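Local structure of glyoxalase family protein (Enterococcus faecalis, 2P25) at residues 10-15 with 55-60; 27-32 with 45-50. The protein is of unknown specific function but belongs to the glyoxalase/bleomycin resistance protein/dioxygenase superfamily, whose members are built from paired beta-alpha-beta-beta-beta units. All blocks are in the same frame, centred on the assembly; numbering follows the deposited sequence.

Interaction 1: 10-15 with 55-60; sequences AINASN and EIFISD
The Phe57 ring turns its edge to strand 10-13. Ala10 CB sits at that edge, near the ring plane, 4.0 Å from Phe57 CE2. The carbonyl oxygen of Ile11 also lies at the edge, in the plane. The Asn12 and Phe57 side chains cross obliquely, with amide and ring planes 84° apart. Asn12 OD1 comes nearest to Phe57 CB, at 3.7 Å. Phe57 has CG beside its own backbone N (chi1 -67°), which lays the ring back along the strand toward Ala10. Arg75 of the second subunit makes a cation-pi contact with this ring. It also donates to Asn12 OD1, while Asn12 ND2 is bonded to Ala71 O and Glu70 OE1 of that subunit.

The other face of the sheet carries Ile11, Ala13, Ile56 and Ile58. Here Ala13 CB meets Ile56 CG2 at 3.7 Å. Helix 16-26 covers this side with Thr19 and Tyr23. Beyond the strand, Ile58 CG2 lies 3.6 Å from Asn15 C. Asn15 is the N-cap of that helix, and its OD1 accepts from Ala18 N.

Strands 10-13 and 55-58 run parallel. Three backbone hydrogen bonds join them: Ile11 N to Glu55 O, Phe57 N to Ile11 O, and Ala13 N to Phe57 O. A fourth, from Ser59 N to Ala13 O (2.9 Å), continues the pattern just past the strand end. This pairs the first and last strands of a beta-alpha-beta-beta-beta unit of the glyoxalase fold.

The chemistry implies two differently used faces. Ile11, Ala13 and Ile56 pack against Thr19 and Tyr23 of helix 16-26. The Asn12 amide and the Phe57 ring share one arginine of the partner subunit, so this face meets the second subunit partly through polar and cation-pi contacts.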
ATOM      1  N   ALA A  10       5.071   2.260  -0.792  1.00 16.37           N
ATOM      2  CA  ALA A  10       6.162   1.848  -1.722  1.00 16.13           C
ATOM      3  C   ALA A  10       5.697   0.774  -2.698  1.00 16.51           C
ATOM      4  O   ALA A  10       4.935  -0.130  -2.336  1.00 17.54           O
ATOM      5  CB  ALA A  10       7.352   1.318  -0.938  1.00 17.70           C
ATOM      6  N   ILE A  11       6.190   0.864  -3.933  1.00 15.20           N
ATOM      7  CA  ILE A  11       5.786  -0.040  -5.032  1.00 15.66           C
ATOM      8  C   ILE A  11       7.055  -0.517  -5.704  1.00 15.21           C
ATOM      9  O   ILE A  11       8.000   0.248  -5.849  1.00 16.44           O
ATOM     10  CB  ILE A  11       4.909   0.741  -6.070  1.00 15.44           C
ATOM     11  CG1 ILE A  11       3.532   1.042  -5.461  1.00 16.17           C
ATOM     12  CG2 ILE A  11       4.765  -0.039  -7.413  1.00 18.06           C
ATOM     13  CD1 ILE A  11       2.804   2.199  -6.222  1.00 18.73           C
ATOM     14  N   ASN A  12       7.052  -1.784  -6.123  1.00 15.65           N
ATOM     15  CA  ASN A  12       8.142  -2.369  -6.937  1.00 15.09           C
ATOM     16  C   ASN A  12       7.659  -2.420  -8.383  1.00 15.32           C
ATOM     17  O   ASN A  12       6.582  -2.958  -8.639  1.00 15.27           O
ATOM     18  CB  ASN A  12       8.475  -3.813  -6.478  1.00 15.33           C
ATOM     19  CG  ASN A  12       9.095  -3.869  -5.091  1.00 16.82           C
ATOM     20  OD1 ASN A  12       9.655  -2.881  -4.620  1.00 16.53           O
ATOM     21  ND2 ASN A  12       9.009  -5.044  -4.426  1.00 17.72           N
ATOM     22  N   ALA A  13       8.447  -1.837  -9.296  1.00 14.54           N
ATOM     23  CA  ALA A  13       8.111  -1.752 -10.711  1.00 14.87           C
ATOM     24  C   ALA A  13       9.263  -2.301 -11.538  1.00 16.01           C
ATOM     25  O   ALA A  13      10.429  -2.316 -11.070  1.00 15.87           O
ATOM     26  CB  ALA A  13       7.841  -0.288 -11.118  1.00 15.92           C
ATOM     27  N   SER A  14       8.961  -2.698 -12.783  1.00 14.82           N
ATOM     28  CA  SER A  14       9.996  -3.379 -13.597  1.00 15.74           C
ATOM     29  C   SER A  14      10.765  -2.472 -14.548  1.00 15.79           C
ATOM     30  O   SER A  14      11.920  -2.753 -14.882  1.00 17.61           O
ATOM     31  CB  SER A  14       9.382  -4.509 -14.436  1.00 16.00           C
ATOM     32  OG  SER A  14       8.478  -3.953 -15.375  1.00 18.16           O
ATOM     33  N   ASN A  15      10.134  -1.403 -15.011  1.00 16.11           N
ATOM     34  CA  ASN A  15      10.690  -0.644 -16.126  1.00 17.26           C
ATOM     35  C   ASN A  15      10.592   0.854 -15.900  1.00 17.53           C
ATOM     36  O   ASN A  15       9.521   1.378 -15.590  1.00 16.86           O
ATOM     37  CB  ASN A  15       9.937  -1.047 -17.404  1.00 18.03           C
ATOM     38  CG  ASN A  15      10.441  -0.314 -18.654  1.00 18.87           C
ATOM     39  OD1 ASN A  15      10.012   0.810 -18.974  1.00 18.91           O
ATOM     40  ND2 ASN A  15      11.344  -0.960 -19.366  1.00 22.54           N
ATOM     41  N   GLU A  55       6.657   5.912  -3.231  1.00 21.57           N
ATOM     42  CA  GLU A  55       8.049   5.519  -3.424  1.00 21.52           C
ATOM     43  C   GLU A  55       8.125   4.317  -4.345  1.00 21.72           C
ATOM     44  O   GLU A  55       7.580   3.267  -4.015  1.00 21.90           O
ATOM     45  CB  GLU A  55       8.605   5.141  -2.080  1.00 23.25           C
ATOM     46  CG  GLU A  55      10.047   4.896  -1.983  1.00 26.79           C
ATOM     47  CD  GLU A  55      10.479   4.989  -0.537  1.00 29.80           C
ATOM     48  OE1 GLU A  55      10.601   6.127   0.004  1.00 33.86           O
ATOM     49  OE2 GLU A  55      10.661   3.923   0.057  1.00 28.34           O
ATOM     50  N   ILE A  56       8.817   4.452  -5.466  1.00 17.80           N
ATOM     51  CA  ILE A  56       8.844   3.368  -6.443  1.00 18.32           C
ATOM     52  C   ILE A  56      10.262   2.866  -6.596  1.00 17.83           C
ATOM     53  O   ILE A  56      11.175   3.665  -6.865  1.00 18.69           O
ATOM     54  CB  ILE A  56       8.271   3.800  -7.803  1.00 17.47           C
ATOM     55  CG1 ILE A  56       6.922   4.516  -7.602  1.00 19.94           C
ATOM     56  CG2 ILE A  56       8.168   2.584  -8.733  1.00 18.38           C
ATOM     57  CD1 ILE A  56       6.204   4.867  -8.863  1.00 23.74           C
ATOM     58  N   PHE A  57      10.451   1.569  -6.401  1.00 17.10           N
ATOM     59  CA  PHE A  57      11.740   0.916  -6.601  1.00 16.47           C
ATOM     60  C   PHE A  57      11.654   0.221  -7.956  1.00 16.51           C
ATOM     61  O   PHE A  57      10.747  -0.557  -8.173  1.00 16.51           O
ATOM     62  CB  PHE A  57      11.981  -0.130  -5.494  1.00 17.27           C
ATOM     63  CG  PHE A  57      12.160   0.490  -4.129  1.00 18.23           C
ATOM     64  CD1 PHE A  57      13.435   0.732  -3.619  1.00 21.82           C
ATOM     65  CD2 PHE A  57      11.049   0.829  -3.369  1.00 19.97           C
ATOM     66  CE1 PHE A  57      13.589   1.322  -2.354  1.00 21.73           C
ATOM     67  CE2 PHE A  57      11.192   1.431  -2.122  1.00 22.15           C
ATOM     68  CZ  PHE A  57      12.458   1.660  -1.608  1.00 21.50           C
ATOM     69  N   ILE A  58      12.581   0.533  -8.865  1.00 15.13           N
ATOM     70  CA  ILE A  58      12.497   0.047 -10.233  1.00 16.34           C
ATOM     71  C   ILE A  58      13.668  -0.891 -10.513  1.00 16.83           C
ATOM     72  O   ILE A  58      14.816  -0.498 -10.404  1.00 18.13           O
ATOM     73  CB  ILE A  58      12.527   1.226 -11.262  1.00 15.60           C
ATOM     74  CG1 ILE A  58      11.447   2.267 -10.921  1.00 16.14           C
ATOM     75  CG2 ILE A  58      12.326   0.726 -12.703  1.00 17.97           C
ATOM     76  CD1 ILE A  58      11.625   3.585 -11.611  1.00 16.69           C
ATOM     77  N   SER A  59      13.367  -2.111 -10.926  1.00 17.68           N
ATOM     78  CA  SER A  59      14.407  -3.136 -11.136  1.00 18.81           C
ATOM     79  C   SER A  59      13.862  -4.276 -11.986  1.00 19.80           C
ATOM     80  O   SER A  59      12.723  -4.700 -11.812  1.00 19.52           O
ATOM     81  CB  SER A  59      14.896  -3.684  -9.794  1.00 19.64           C
ATOM     82  OG  SER A  59      15.883  -4.703  -9.969  1.00 21.49           O
ATOM     83  N   ASP A  60      14.707  -4.823 -12.852  1.00 21.48           N
ATOM     84  CA  ASP A  60      14.296  -6.005 -13.596  1.00 23.24           C
ATOM     85  C   ASP A  60      14.451  -7.288 -12.773  1.00 23.56           C
ATOM     86  O   ASP A  60      14.211  -8.374 -13.279  1.00 25.01           O
ATOM     87  CB  ASP A  60      15.038  -6.099 -14.938  1.00 24.84           C
ATOM     88  CG  ASP A  60      16.515  -6.327 -14.769  1.00 27.00           C
ATOM     89  OD1 ASP A  60      17.006  -6.319 -13.625  1.00 29.30           O
ATOM     90  OD2 ASP A  60      17.203  -6.518 -15.805  1.00 34.41           O
TER

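Interaction 2: 27-32 with 45-50; sequences LGFEVL and LDLKLG
Phe29 lies against Leu47 and Leu49 at the base of the beta hairpin formed by strands 30-37 and 42-49, part of a glyoxalase-fold sheet. This is the tightly packed part. Leu49 CB stands over one face of the Phe29 ring, 4.0 Å from its centroid, in a CH-pi contact. The two side chains cross at about a right angle. Phe29 CB meets Leu47 CB at 3.8 Å, and Leu47 goes on to touch Tyr23 and Val24 of helix 16-26. Phe3 of the second subunit also packs on Phe29.

Two antiparallel pairs set the register. Glu30 and Lys48 are the hydrogen-bonded pair: Glu30 N donates to Lys48 O (2.9 Å), and Lys48 N returns a bond to Glu30 O (2.9 Å) in the carbonyl plane. Val31 and Leu47 are the non-hydrogen-bonded pair. A third bond, Leu32 N to Asp46 O (2.8 Å), holds the strand where the chain turns a corner. Leu32 is exposed, yet its CB lies only 3.3 Å from Asp46 O. Asp46 is buried, and its OD2 forms salt bridges with Arg33 and Lys44.

The solvent side is looser at Glu30, Lys48 and the outer part of Val31. Val31 reaches Leu47 CD2 with CG2 at 4.0 Å, and both its methyls touch Leu45 CD1. The Glu30 and Lys48 side chains share one face, but the lysine bends at chi2 (94°) and its end leads away from segment 27-32. Lys48 NZ reaches forward along its own segment to donate to Gly50 O, past the strand end, at 3.2 Å.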
ATOM      1  N   LEU A  27      -1.003   9.699 -14.289  1.00 22.79           N
ATOM      2  CA  LEU A  27      -1.608   9.901 -12.974  1.00 23.53           C
ATOM      3  C   LEU A  27      -1.276  11.275 -12.382  1.00 23.81           C
ATOM      4  O   LEU A  27      -1.933  11.718 -11.429  1.00 24.93           O
ATOM      5  CB  LEU A  27      -1.196   8.788 -12.001  1.00 23.39           C
ATOM      6  CG  LEU A  27      -2.207   7.625 -11.911  1.00 25.76           C
ATOM      7  CD1 LEU A  27      -2.864   7.272 -13.241  1.00 26.82           C
ATOM      8  CD2 LEU A  27      -1.683   6.431 -11.216  1.00 20.32           C
ATOM      9  N   GLY A  28      -0.259  11.929 -12.942  1.00 23.46           N
ATOM     10  CA  GLY A  28       0.064  13.306 -12.569  1.00 23.57           C
ATOM     11  C   GLY A  28       0.853  13.474 -11.291  1.00 24.17           C
ATOM     12  O   GLY A  28       0.862  14.564 -10.695  1.00 24.29           O
ATOM     13  N   PHE A  29       1.536  12.419 -10.854  1.00 22.67           N
ATOM     14  CA  PHE A  29       2.461  12.553  -9.753  1.00 23.46           C
ATOM     15  C   PHE A  29       3.636  13.392 -10.255  1.00 23.84           C
ATOM     16  O   PHE A  29       3.944  13.393 -11.462  1.00 23.80           O
ATOM     17  CB  PHE A  29       2.913  11.180  -9.276  1.00 23.77           C
ATOM     18  CG  PHE A  29       1.935  10.523  -8.376  1.00 25.57           C
ATOM     19  CD1 PHE A  29       2.010  10.714  -6.989  1.00 29.60           C
ATOM     20  CD2 PHE A  29       0.942   9.705  -8.893  1.00 28.36           C
ATOM     21  CE1 PHE A  29       1.112  10.092  -6.124  1.00 29.95           C
ATOM     22  CE2 PHE A  29       0.020   9.061  -8.034  1.00 30.05           C
ATOM     23  CZ  PHE A  29       0.107   9.268  -6.650  1.00 30.26           C
ATOM     24  N   GLU A  30       4.219  14.172  -9.357  1.00 22.71           N
ATOM     25  CA  GLU A  30       5.418  14.919  -9.683  1.00 24.17           C
ATOM     26  C   GLU A  30       6.622  14.224  -9.077  1.00 21.84           C
ATOM     27  O   GLU A  30       6.525  13.615  -8.007  1.00 21.21           O
ATOM     28  CB  GLU A  30       5.299  16.348  -9.140  1.00 23.29           C
ATOM     29  CG  GLU A  30       4.287  17.202  -9.940  1.00 27.84           C
ATOM     30  CD  GLU A  30       3.974  18.530  -9.282  1.00 29.52           C
ATOM     31  OE1 GLU A  30       4.728  18.942  -8.364  1.00 36.46           O
ATOM     32  OE2 GLU A  30       2.971  19.175  -9.699  1.00 36.39           O
ATOM     33  N   VAL A  31       7.779  14.349  -9.726  1.00 20.47           N
ATOM     34  CA  VAL A  31       8.995  13.793  -9.132  1.00 19.02           C
ATOM     35  C   VAL A  31       9.448  14.631  -7.931  1.00 18.90           C
ATOM     36  O   VAL A  31       9.599  15.859  -8.025  1.00 18.97           O
ATOM     37  CB  VAL A  31      10.148  13.699 -10.169  1.00 18.68           C
ATOM     38  CG1 VAL A  31      11.434  13.265  -9.476  1.00 17.79           C
ATOM     39  CG2 VAL A  31       9.778  12.740 -11.300  1.00 17.93           C
ATOM     40  N   LEU A  32       9.633  13.964  -6.801  1.00 18.84           N
ATOM     41  CA  LEU A  32      10.238  14.559  -5.614  1.00 20.02           C
ATOM     42  C   LEU A  32      11.738  14.310  -5.613  1.00 20.44           C
ATOM     43  O   LEU A  32      12.525  15.233  -5.422  1.00 20.45           O
ATOM     44  CB  LEU A  32       9.615  13.965  -4.350  1.00 20.93           C
ATOM     45  CG  LEU A  32      10.038  14.554  -3.016  1.00 24.63           C
ATOM     46  CD1 LEU A  32       9.659  16.022  -2.974  1.00 28.19           C
ATOM     47  CD2 LEU A  32       9.316  13.771  -1.917  1.00 28.07           C
ATOM     48  N   LEU A  45      12.591   6.067  -7.034  1.00 19.88           N
ATOM     49  CA  LEU A  45      11.879   7.239  -7.526  1.00 20.27           C
ATOM     50  C   LEU A  45      10.802   7.605  -6.519  1.00 21.45           C
ATOM     51  O   LEU A  45       9.881   6.788  -6.281  1.00 22.14           O
ATOM     52  CB  LEU A  45      11.284   6.898  -8.911  1.00 20.44           C
ATOM     53  CG  LEU A  45      10.480   7.940  -9.675  1.00 22.81           C
ATOM     54  CD1 LEU A  45      11.344   9.201  -9.997  1.00 21.37           C
ATOM     55  CD2 LEU A  45       9.848   7.349 -10.926  1.00 20.75           C
ATOM     56  N   ASP A  46      10.951   8.765  -5.868  1.00 20.27           N
ATOM     57  CA  ASP A  46       9.928   9.282  -4.931  1.00 20.67           C
ATOM     58  C   ASP A  46       9.037  10.308  -5.627  1.00 20.43           C
ATOM     59  O   ASP A  46       9.520  11.265  -6.221  1.00 19.51           O
ATOM     60  CB  ASP A  46      10.543   9.922  -3.681  1.00 21.39           C
ATOM     61  CG  ASP A  46      11.295   8.919  -2.805  1.00 25.08           C
ATOM     62  OD1 ASP A  46      10.728   7.870  -2.481  1.00 28.47           O
ATOM     63  OD2 ASP A  46      12.438   9.202  -2.410  1.00 29.42           O
ATOM     64  N   LEU A  47       7.730  10.101  -5.526  1.00 19.99           N
ATOM     65  CA  LEU A  47       6.745  10.912  -6.255  1.00 20.60           C
ATOM     66  C   LEU A  47       5.765  11.530  -5.278  1.00 22.35           C
ATOM     67  O   LEU A  47       5.464  10.948  -4.239  1.00 22.18           O
ATOM     68  CB  LEU A  47       5.959  10.034  -7.236  1.00 19.89           C
ATOM     69  CG  LEU A  47       6.740   9.258  -8.303  1.00 19.69           C
ATOM     70  CD1 LEU A  47       5.835   8.466  -9.222  1.00 18.35           C
ATOM     71  CD2 LEU A  47       7.628  10.203  -9.127  1.00 19.31           C
ATOM     72  N   LYS A  48       5.248  12.700  -5.628  1.00 24.38           N
ATOM     73  CA  LYS A  48       4.384  13.417  -4.729  1.00 28.83           C
ATOM     74  C   LYS A  48       3.170  13.839  -5.534  1.00 30.67           C
ATOM     75  O   LYS A  48       3.325  14.398  -6.626  1.00 30.76           O
ATOM     76  CB  LYS A  48       5.105  14.678  -4.241  1.00 30.01           C
ATOM     77  CG  LYS A  48       4.527  15.343  -2.993  1.00 33.67           C
ATOM     78  CD  LYS A  48       5.244  14.846  -1.732  1.00 38.56           C
ATOM     79  CE  LYS A  48       4.776  15.594  -0.494  1.00 40.78           C
ATOM     80  NZ  LYS A  48       3.401  15.153  -0.117  1.00 42.33           N
ATOM     81  N   LEU A  49       1.979  13.564  -5.010  1.00 32.23           N
ATOM     82  CA  LEU A  49       0.794  14.330  -5.437  1.00 32.69           C
ATOM     83  C   LEU A  49      -0.008  14.813  -4.241  1.00 33.45           C
ATOM     84  O   LEU A  49      -0.528  14.011  -3.456  1.00 31.53           O
ATOM     85  CB  LEU A  49      -0.100  13.540  -6.404  1.00 33.08           C
ATOM     86  CG  LEU A  49      -1.304  14.309  -6.986  1.00 32.86           C
ATOM     87  CD1 LEU A  49      -0.891  15.501  -7.859  1.00 32.65           C
ATOM     88  CD2 LEU A  49      -2.208  13.394  -7.768  1.00 33.26           C
ATOM     89  N   GLY A  50      -0.118  16.135  -4.120  1.00 34.72           N
ATOM     90  CA  GLY A  50      -0.762  16.732  -2.957  1.00 36.71           C
ATOM     91  C   GLY A  50       0.107  16.474  -1.740  1.00 37.87           C
ATOM     92  O   GLY A  50       1.243  16.950  -1.682  1.00 38.51           O
TER

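Interactions 1 and 2 lie in the same four-stranded mixed sheet, their centres about 14 Å apart. The order across it is 6-13, 52-58, 42-49, 30-37. Interaction 1 joins one strand outermost within this chain to its neighbour, and interaction 2 joins the other. Along the chain, interaction 2 is nested in the loop closed by interaction 1. The central strands 42-49 and 52-58 connect them: a probable hydrogen bond runs from Ile56 N to Leu45 O, and Ile56 CD1 packs on Leu47 CD1. Helix 16-26 lies against both. Both also touch the second subunit, where a strand pairs antiparallel with Ala10, Ile11 and Asn12 and extends the sheet. Together they join its outer strands to the central ones.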